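C-1-tetrahydrofolate synthase, cytoplasmic, putative (Trypanosoma brucei, PDB 4CJX) probably interconverts folate-bound one-carbon units as a homodimeric, NADP-dependent methylenetetrahydrofolate dehydrogenase that also acts as a methenyltetrahydrofolate cyclohydrolase. Local coordinates at residues 184-189 with 208-213; 231-236 with 252-257. All blocks are in the same frame, centred on the assembly; numbering follows the deposited sequence.

Contact 1 (184-189 with 208-213)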
loop_
_atom_site.group_PDB
_atom_site.type_symbol
_atom_site.label_atom_id
_atom_site.label_comp_id
_atom_site.label_asym_id
_atom_site.label_seq_id
_atom_site.Cartn_x
_atom_site.Cartn_y
_atom_site.Cartn_z
ATOM N N GLY B 184 6.000 -9.784 15.695
ATOM C CA GLY B 184 6.457 -9.082 16.891
ATOM C C GLY B 184 7.810 -8.407 16.730
ATOM O O GLY B 184 8.256 -7.720 17.632
ATOM N N LYS B 185 8.465 -8.588 15.584
ATOM C CA LYS B 185 9.818 -8.074 15.377
ATOM C C LYS B 185 9.786 -6.697 14.762
ATOM O O LYS B 185 8.803 -6.307 14.101
ATOM C CB LYS B 185 10.606 -9.004 14.458
ATOM C CG LYS B 185 10.728 -10.412 14.985
ATOM C CD LYS B 185 11.338 -10.429 16.386
ATOM C CE LYS B 185 11.739 -11.838 16.765
ATOM N NZ LYS B 185 12.529 -11.840 18.019
ATOM N N ARG B 186 10.855 -5.958 14.986
ATOM C CA ARG B 186 10.991 -4.648 14.378
ATOM C C ARG B 186 11.696 -4.775 13.022
ATOM O O ARG B 186 12.803 -5.351 12.924
ATOM C CB ARG B 186 11.761 -3.713 15.304
ATOM C CG ARG B 186 11.089 -3.471 16.659
ATOM C CD ARG B 186 9.966 -2.443 16.549
ATOM N NE ARG B 186 10.500 -1.095 16.310
ATOM C CZ ARG B 186 11.059 -0.348 17.259
ATOM N NH1 ARG B 186 11.152 -0.804 18.499
ATOM N NH2 ARG B 186 11.526 0.854 16.966
ATOM N N VAL B 187 11.050 -4.240 11.991
ATOM C CA VAL B 187 11.525 -4.331 10.620
ATOM C C VAL B 187 11.751 -2.939 10.072
ATOM O O VAL B 187 10.912 -2.071 10.272
ATOM C CB VAL B 187 10.503 -5.023 9.689
ATOM C CG1 VAL B 187 10.936 -4.900 8.240
ATOM C CG2 VAL B 187 10.352 -6.485 10.039
ATOM N N VAL B 188 12.887 -2.726 9.389
ATOM C CA VAL B 188 13.070 -1.523 8.580
ATOM C C VAL B 188 13.225 -1.894 7.114
ATOM O O VAL B 188 13.994 -2.799 6.756
ATOM C CB VAL B 188 14.251 -0.608 8.994
ATOM C CG1 VAL B 188 15.579 -1.321 8.954
ATOM C CG2 VAL B 188 14.340 0.593 8.065
ATOM N N VAL B 189 12.465 -1.192 6.289
ATOM C CA VAL B 189 12.549 -1.282 4.855
ATOM C C VAL B 189 13.092 0.081 4.410
ATOM O O VAL B 189 12.496 1.110 4.726
ATOM C CB VAL B 189 11.154 -1.503 4.227
ATOM C CG1 VAL B 189 11.244 -1.577 2.718
ATOM C CG2 VAL B 189 10.554 -2.796 4.727
ATOM N N ASP B 208 2.783 -9.586 10.843
ATOM C CA ASP B 208 2.828 -8.969 12.166
ATOM C C ASP B 208 4.189 -8.434 12.618
ATOM O O ASP B 208 4.475 -8.375 13.795
ATOM C CB ASP B 208 2.249 -9.924 13.221
ATOM C CG ASP B 208 0.759 -10.039 13.125
ATOM O OD1 ASP B 208 0.146 -9.287 12.345
ATOM O OD2 ASP B 208 0.193 -10.869 13.845
ATOM N N ALA B 209 5.024 -8.019 11.689
ATOM C CA ALA B 209 6.169 -7.193 12.056
ATOM C C ALA B 209 5.666 -5.768 12.282
ATOM O O ALA B 209 4.618 -5.388 11.744
ATOM C CB ALA B 209 7.205 -7.208 10.960
ATOM N N THR B 210 6.430 -5.009 13.070
ATOM C CA THR B 210 6.300 -3.556 13.199
ATOM C C THR B 210 7.273 -2.887 12.233
ATOM O O THR B 210 8.487 -2.830 12.481
ATOM C CB THR B 210 6.607 -3.117 14.630
ATOM O OG1 THR B 210 5.695 -3.781 15.496
ATOM C CG2 THR B 210 6.449 -1.587 14.833
ATOM N N VAL B 211 6.735 -2.380 11.131
ATOM C CA VAL B 211 7.534 -1.939 9.997
ATOM C C VAL B 211 7.782 -0.433 10.020
ATOM O O VAL B 211 6.864 0.377 10.187
ATOM C CB VAL B 211 6.828 -2.312 8.665
ATOM C CG1 VAL B 211 7.595 -1.792 7.464
ATOM C CG2 VAL B 211 6.625 -3.822 8.576
ATOM N N THR B 212 9.017 -0.051 9.831
ATOM C CA THR B 212 9.341 1.338 9.632
ATOM C C THR B 212 9.895 1.448 8.223
ATOM O O THR B 212 10.722 0.647 7.842
ATOM C CB THR B 212 10.439 1.796 10.606
ATOM O OG1 THR B 212 9.990 1.613 11.941
ATOM C CG2 THR B 212 10.755 3.211 10.373
ATOM N N VAL B 213 9.453 2.454 7.488
ATOM C CA VAL B 213 9.942 2.744 6.162
ATOM C C VAL B 213 10.747 4.032 6.171
ATOM O O VAL B 213 10.325 5.051 6.732
ATOM C CB VAL B 213 8.787 2.950 5.170
ATOM C CG1 VAL B 213 9.336 3.392 3.819
ATOM C CG2 VAL B 213 7.991 1.659 5.037
HETATM O O HOH W 1 10.024 -0.624 13.345
#
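V187 and A209 make the tightest side-chain fit between segments 184-189 and 208-213: CG2 of V187 presses on CB of A209 at 3.4 Å, closer than usual van der Waals contact. That methyl stands anti to the carbonyl carbon, with CG1 anti to the backbone N (chi1 171°), which turns CG2 back toward the start of the strands. Further along the same face, CG1 of V211 meets CG2 of V189 at 4.2 Å, and L204 of helix 197-206 lies against V187, V189 and V211. The other face carries R186, V188, T210 and T212. There the R186 chain runs beside T210, CD 3.9 Å from its CB, and bends at chi2 and chi3. A water sits between R186 and T212: it accepts from R186 NE at 3.0 Å in the guanidinium plane, donates to T210 O at 2.8 Å, and is hydrogen-bonded to T212 OG1 at 2.6 Å. T212 OG1 is also bonded to its counterpart T212 of the second subunit, and T210 OG1 to T218 of that subunit. Backbone hydrogen bonds join the parallel strands, among them T212 N to V187 O at 2.8 Å. Before them, G184 N donates a hydrogen bond to D208 O at 2.8 Å. D208, at positive phi, is the C-prime residue of the Schellman motif ending helix 197-206; its OD1 forms salt bridges with R157 and with R192 of the second subunit. Strand, helix and neighbouring parallel strand form the beta-alpha-beta unit of a Rossmann-type NADP-binding domain, whose sheet continues antiparallel into the second subunit through T212 and V213.

Contact 2 (231-236 with 252-257); sequences DIVVSA and AAVIDV
V257 lies against S235 and A236 where two neighbouring parallel strands, 232-235 and 253-256, end in the Rossmann-type sheet of the NADP-binding domain. Its CB, directed at the first strand, is 3.2 Å from S235 O and 3.7 Å from A236 CB. CG1, anti to the backbone N (chi1 -169°), remains beside A236, 4.0 Å from A236 CB. CG2 takes the other branch: it approaches S235 O and reaches CG1 of V234 at 4.0 Å, the two valines meeting at a slant. T167 and V171 of helix 166-178 also pack on V257, and V171 touches V234 as well, so the helix covers this corner. The backbone hydrogen bond V257 N to S235 O is bent, with 141° at the hydrogen. Upstream the backbone pairing is straighter, the angle reaching 172° for I255 N to V233 O. Along the face of I232, V234, A253 and I255, I232 sits beside the small A253, and V234 beside the larger I255; L175 of helix 166-178 packs on I255. V233 and V254 face the other way and meet through CB of V233 and CG2 of V254. On that side S235 OG bonds to D276 OD2. The D256 carboxylate is gripped by backbone N-H groups: OD1 by those of G258 and D276, OD2 by that of V277. These three bonds would probably stabilise its negative charge and fix its rotation. At the opposite end of the pairing, A252 CB rests 3.6 Å from D231 O.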
loop_
_atom_site.group_PDB
_atom_site.type_symbol
_atom_site.label_atom_id
_atom_site.label_comp_id
_atom_site.label_asym_id
_atom_site.label_seq_id
_atom_site.Cartn_x
_atom_site.Cartn_y
_atom_site.Cartn_z
ATOM N N ASP B 231 15.283 -5.765 14.081
ATOM C CA ASP B 231 15.562 -7.193 13.985
ATOM C C ASP B 231 15.752 -7.687 12.548
ATOM O O ASP B 231 16.408 -8.701 12.310
ATOM C CB ASP B 231 14.410 -7.976 14.624
ATOM C CG ASP B 231 14.223 -7.628 16.112
ATOM O OD1 ASP B 231 15.193 -7.839 16.894
ATOM O OD2 ASP B 231 13.121 -7.133 16.483
ATOM N N ILE B 232 15.127 -6.996 11.601
ATOM C CA ILE B 232 15.196 -7.373 10.207
ATOM C C ILE B 232 15.390 -6.128 9.352
ATOM O O ILE B 232 14.654 -5.151 9.499
ATOM C CB ILE B 232 13.921 -8.104 9.749
ATOM C CG1 ILE B 232 13.801 -9.458 10.435
ATOM C CG2 ILE B 232 13.934 -8.265 8.231
ATOM C CD1 ILE B 232 12.389 -10.004 10.414
ATOM N N VAL B 233 16.388 -6.177 8.470
ATOM C CA VAL B 233 16.691 -5.068 7.586
ATOM C C VAL B 233 16.496 -5.503 6.119
ATOM O O VAL B 233 17.139 -6.456 5.659
ATOM C CB VAL B 233 18.144 -4.569 7.741
ATOM C CG1 VAL B 233 18.435 -3.490 6.691
ATOM C CG2 VAL B 233 18.444 -4.070 9.168
ATOM N N VAL B 234 15.606 -4.805 5.420
ATOM C CA VAL B 234 15.428 -4.965 4.006
ATOM C C VAL B 234 15.758 -3.667 3.322
ATOM O O VAL B 234 14.968 -2.726 3.331
ATOM C CB VAL B 234 13.994 -5.347 3.620
ATOM C CG1 VAL B 234 13.927 -5.538 2.121
ATOM C CG2 VAL B 234 13.563 -6.613 4.365
ATOM N N SER B 235 16.933 -3.644 2.686
ATOM C CA SER B 235 17.416 -2.458 2.020
ATOM C C SER B 235 17.201 -2.526 0.507
ATOM O O SER B 235 17.815 -3.333 -0.168
ATOM C CB SER B 235 18.906 -2.238 2.305
ATOM O OG SER B 235 19.173 -0.863 2.127
ATOM N N ALA B 236 16.383 -1.620 -0.003
ATOM C CA ALA B 236 16.030 -1.581 -1.426
ATOM C C ALA B 236 16.009 -0.137 -1.907
ATOM O O ALA B 236 15.078 0.314 -2.591
ATOM C CB ALA B 236 14.675 -2.239 -1.625
ATOM N N ALA B 252 20.680 -9.571 13.859
ATOM C CA ALA B 252 19.677 -9.187 12.860
ATOM C C ALA B 252 19.721 -10.044 11.580
ATOM O O ALA B 252 20.725 -10.703 11.301
ATOM C CB ALA B 252 19.839 -7.710 12.516
ATOM N N ALA B 253 18.632 -10.032 10.801
ATOM C CA ALA B 253 18.637 -10.622 9.477
ATOM C C ALA B 253 18.604 -9.486 8.472
ATOM O O ALA B 253 17.774 -8.589 8.563
ATOM C CB ALA B 253 17.467 -11.576 9.281
ATOM N N VAL B 254 19.555 -9.489 7.541
ATOM C CA VAL B 254 19.773 -8.363 6.655
ATOM C C VAL B 254 19.625 -8.873 5.223
ATOM O O VAL B 254 20.359 -9.771 4.813
ATOM C CB VAL B 254 21.200 -7.819 6.898
ATOM C CG1 VAL B 254 21.562 -6.726 5.933
ATOM C CG2 VAL B 254 21.323 -7.328 8.339
ATOM N N ILE B 255 18.685 -8.288 4.482
ATOM C CA ILE B 255 18.376 -8.659 3.119
ATOM C C ILE B 255 18.698 -7.465 2.239
ATOM O O ILE B 255 18.048 -6.419 2.319
ATOM C CB ILE B 255 16.899 -9.013 2.910
ATOM C CG1 ILE B 255 16.366 -9.962 3.969
ATOM C CG2 ILE B 255 16.705 -9.626 1.532
ATOM C CD1 ILE B 255 17.108 -11.272 4.087
ATOM N N ASP B 256 19.716 -7.637 1.401
ATOM C CA ASP B 256 20.222 -6.575 0.560
ATOM C C ASP B 256 19.682 -6.655 -0.866
ATOM O O ASP B 256 20.174 -7.432 -1.684
ATOM C CB ASP B 256 21.752 -6.611 0.553
ATOM C CG ASP B 256 22.357 -5.351 0.006
ATOM O OD1 ASP B 256 21.597 -4.519 -0.535
ATOM O OD2 ASP B 256 23.606 -5.178 0.111
ATOM N N VAL B 257 18.706 -5.812 -1.161
ATOM C CA VAL B 257 18.072 -5.735 -2.482
ATOM C C VAL B 257 18.772 -4.759 -3.444
ATOM O O VAL B 257 18.536 -4.799 -4.630
ATOM C CB VAL B 257 16.583 -5.325 -2.336
ATOM C CG1 VAL B 257 15.832 -5.501 -3.653
ATOM C CG2 VAL B 257 15.929 -6.148 -1.245
#

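Going from the N terminus, strand 186-190 leads through helix 197-206 to strand 210-214, and contact 1 closes that loop. Helix 220-228 then brings the chain back to the other flank of strand 186-190, where strand 232-235 is laid down. Contact 2 closes the later connection from 236 to 252, which contains neither helix nor strand. The two loops follow in series, neither nested nor crossed, with contact centres 11 Å apart. Strands 186-190 and 232-235 are neighbours, joined by V188 O to V234 N at 2.9 Å. The four strands thus run 253-256, 232-235, 186-190, 210-214, tying the sheet's interior to its edge at the dimer interface.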